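PDB 3NWG: microcompartments protein from Desulfitobacterium hafniense, which probably serves as a shell protein of a bacterial microcompartment, carrying two BMC domains in tandem in each chain. Local coordinates for residues 5-11 with 67-73. Residues are numbered along the deposited sequence; the frame is centred on the assembly and turned at random.
Sequences IGLVEVN and SVLDDFI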
loop_
_atom_site.group_PDB
_atom_site.type_symbol
_atom_site.label_atom_id
_atom_site.label_comp_id
_atom_site.label_asym_id
_atom_site.label_seq_id
_atom_site.Cartn_x
_atom_site.Cartn_y
_atom_site.Cartn_z
ATOM N N ILE A 5 -0.137 -14.153 27.532
ATOM C CA ILE A 5 0.672 -13.626 26.429
ATOM C C ILE A 5 2.165 -13.760 26.773
ATOM O O ILE A 5 2.572 -13.508 27.922
ATOM C CB ILE A 5 0.294 -12.157 26.074
ATOM C CG1 ILE A 5 1.127 -11.643 24.895
ATOM C CG2 ILE A 5 0.473 -11.259 27.275
ATOM C CD1 ILE A 5 0.620 -10.364 24.295
ATOM N N GLY A 6 2.955 -14.180 25.782
ATOM C CA GLY A 6 4.395 -14.346 25.935
ATOM C C GLY A 6 5.159 -13.557 24.895
ATOM O O GLY A 6 4.728 -13.450 23.743
ATOM N N LEU A 7 6.297 -13.006 25.308
ATOM C CA LEU A 7 7.126 -12.186 24.444
ATOM C C LEU A 7 8.575 -12.595 24.523
ATOM O O LEU A 7 9.142 -12.712 25.608
ATOM C CB LEU A 7 7.037 -10.707 24.858
ATOM C CG LEU A 7 8.162 -9.816 24.331
ATOM C CD1 LEU A 7 7.822 -9.294 22.939
ATOM C CD2 LEU A 7 8.471 -8.683 25.272
ATOM N N VAL A 8 9.190 -12.781 23.367
ATOM C CA VAL A 8 10.624 -12.932 23.318
ATOM C C VAL A 8 11.179 -11.837 22.412
ATOM O O VAL A 8 10.683 -11.629 21.296
ATOM C CB VAL A 8 11.049 -14.368 22.892
ATOM C CG1 VAL A 8 12.541 -14.455 22.661
ATOM C CG2 VAL A 8 10.675 -15.377 23.960
ATOM N N GLU A 9 12.171 -11.106 22.929
ATOM C CA GLU A 9 12.935 -10.150 22.130
ATOM C C GLU A 9 14.357 -10.654 21.863
ATOM O O GLU A 9 15.068 -11.052 22.785
ATOM C CB GLU A 9 12.968 -8.784 22.803
ATOM C CG GLU A 9 11.727 -7.920 22.544
ATOM C CD GLU A 9 11.726 -6.625 23.357
ATOM O OE1 GLU A 9 10.687 -6.302 23.979
ATOM O OE2 GLU A 9 12.775 -5.943 23.393
ATOM N N VAL A 10 14.753 -10.630 20.591
ATOM C CA VAL A 10 15.997 -11.235 20.127
ATOM C C VAL A 10 16.823 -10.214 19.358
ATOM O O VAL A 10 16.283 -9.374 18.646
ATOM C CB VAL A 10 15.734 -12.449 19.186
ATOM C CG1 VAL A 10 17.022 -13.130 18.804
ATOM C CG2 VAL A 10 14.804 -13.467 19.840
ATOM N N ASN A 11 18.135 -10.300 19.504
ATOM C CA ASN A 11 19.093 -9.444 18.834
ATOM C C ASN A 11 19.221 -9.575 17.304
ATOM O O ASN A 11 19.676 -8.649 16.652
ATOM C CB ASN A 11 20.450 -9.732 19.445
ATOM C CG ASN A 11 21.311 -8.511 19.527
ATOM O OD1 ASN A 11 20.832 -7.368 19.392
ATOM N ND2 ASN A 11 22.607 -8.732 19.756
ATOM N N SER A 67 21.413 -14.149 22.411
ATOM C CA SER A 67 20.876 -13.026 21.668
ATOM C C SER A 67 19.461 -12.679 22.136
ATOM O O SER A 67 18.765 -11.881 21.500
ATOM C CB SER A 67 20.943 -13.277 20.158
ATOM O OG SER A 67 20.085 -14.321 19.770
ATOM N N VAL A 68 19.043 -13.267 23.259
ATOM C CA VAL A 68 17.790 -12.863 23.887
ATOM C C VAL A 68 18.028 -11.536 24.602
ATOM O O VAL A 68 19.008 -11.368 25.341
ATOM C CB VAL A 68 17.255 -13.931 24.871
ATOM C CG1 VAL A 68 15.880 -13.528 25.430
ATOM C CG2 VAL A 68 17.167 -15.285 24.185
ATOM N N LEU A 69 17.147 -10.578 24.358
ATOM C CA LEU A 69 17.264 -9.297 25.016
ATOM C C LEU A 69 16.245 -9.217 26.141
ATOM O O LEU A 69 16.518 -8.639 27.203
ATOM C CB LEU A 69 17.083 -8.161 24.015
ATOM C CG LEU A 69 18.141 -8.043 22.921
ATOM C CD1 LEU A 69 17.737 -6.940 21.983
ATOM C CD2 LEU A 69 19.545 -7.809 23.493
ATOM N N ASP A 70 15.085 -9.825 25.904
ATOM C CA ASP A 70 14.019 -9.876 26.892
ATOM C C ASP A 70 13.043 -11.012 26.567
ATOM O O ASP A 70 12.774 -11.318 25.388
ATOM C CB ASP A 70 13.288 -8.522 26.943
ATOM C CG ASP A 70 12.486 -8.310 28.236
ATOM O OD1 ASP A 70 12.758 -8.982 29.269
ATOM O OD2 ASP A 70 11.580 -7.439 28.212
ATOM N N ASP A 71 12.537 -11.641 27.625
ATOM C CA ASP A 71 11.430 -12.589 27.549
ATOM C C ASP A 71 10.465 -12.211 28.659
ATOM O O ASP A 71 10.895 -11.798 29.734
ATOM C CB ASP A 71 11.920 -14.010 27.776
ATOM C CG ASP A 71 12.671 -14.170 29.108
ATOM O OD1 ASP A 71 13.846 -13.731 29.204
ATOM O OD2 ASP A 71 12.086 -14.734 30.060
ATOM N N PHE A 72 9.170 -12.335 28.394
ATOM C CA PHE A 72 8.156 -11.892 29.331
ATOM C C PHE A 72 6.872 -12.694 29.155
ATOM O O PHE A 72 6.534 -13.089 28.038
ATOM C CB PHE A 72 7.881 -10.396 29.126
ATOM C CG PHE A 72 6.698 -9.877 29.909
ATOM C CD1 PHE A 72 6.809 -9.617 31.272
ATOM C CD2 PHE A 72 5.470 -9.678 29.285
ATOM C CE1 PHE A 72 5.721 -9.162 32.003
ATOM C CE2 PHE A 72 4.371 -9.221 30.005
ATOM C CZ PHE A 72 4.495 -8.963 31.362
ATOM N N ILE A 73 6.161 -12.922 30.260
ATOM C CA ILE A 73 4.859 -13.602 30.244
ATOM C C ILE A 73 3.850 -12.918 31.153
ATOM O O ILE A 73 4.138 -12.649 32.326
ATOM C CB ILE A 73 4.978 -15.088 30.658
ATOM C CG1 ILE A 73 5.715 -15.900 29.582
ATOM C CG2 ILE A 73 3.582 -15.691 30.938
ATOM C CD1 ILE A 73 6.224 -17.210 30.084
HETATM O O HOH W 1 9.983 -5.625 26.622
#
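Strands 5-10 and 68-73 pair antiparallel, their axes 170° apart in direction and 4.5 Å apart at closest, with Leu-7/Phe-72 and Glu-9/Asp-70 as hydrogen-bonded pairs alternating with the non-hydrogen-bonded pairs Gly-6/Ile-73 and Val-8/Asp-71. Leu-7 N donates to Phe-72 O at 2.7 Å, and Phe-72 N returns the bond to Leu-7 O. Between Glu-9 and Val-10 the register slips by one residue, so that Val-10 pairs with Val-68. The evidence is at Glu-9 O, which accepts from Leu-69 N at 2.6 Å and only weakly from Asp-70 N at 3.4 Å: Leu-69 and Asp-70 both face Glu-9 in a classic beta bulge. After the slip, Asn-11 N bonds to Ser-67 O at 2.6 Å.

Leu-7, Glu-9, Asp-70 and Phe-72 project from one face. CD2 of Leu-7 approaches CB of Phe-72 at 4.3 Å. On the same face, the extended chain of Glu-9 carries OE1 to within 4.5 Å of Asp-70 OD2. A water donates to both oxygens, which would be expected to ease the repulsion between two like charges; Lys-41 adds a long, weak ion pair to Glu-9 OE2. On the other face, Val-8 and Val-68 meet through their CG1 methyls at 4.4 Å. Asp-71, with CG between its backbone N and carbonyl carbon (chi1 56°), turns its carboxylate away from strand 5-10 and forms a salt bridge with Lys-61.

Strand 68-74 is outermost in the first domain's four-stranded sheet within this chain, while 4-10 also pairs with 42-48, the 2-3-1-4 order of the BMC fold. Helix 50-64 packs on the face bearing Val-8 and Ile-73, with Val-57 touching both; helix 105-117, from the second BMC domain, touches Ile-5, Glu-9 and Phe-72, joining the two domains.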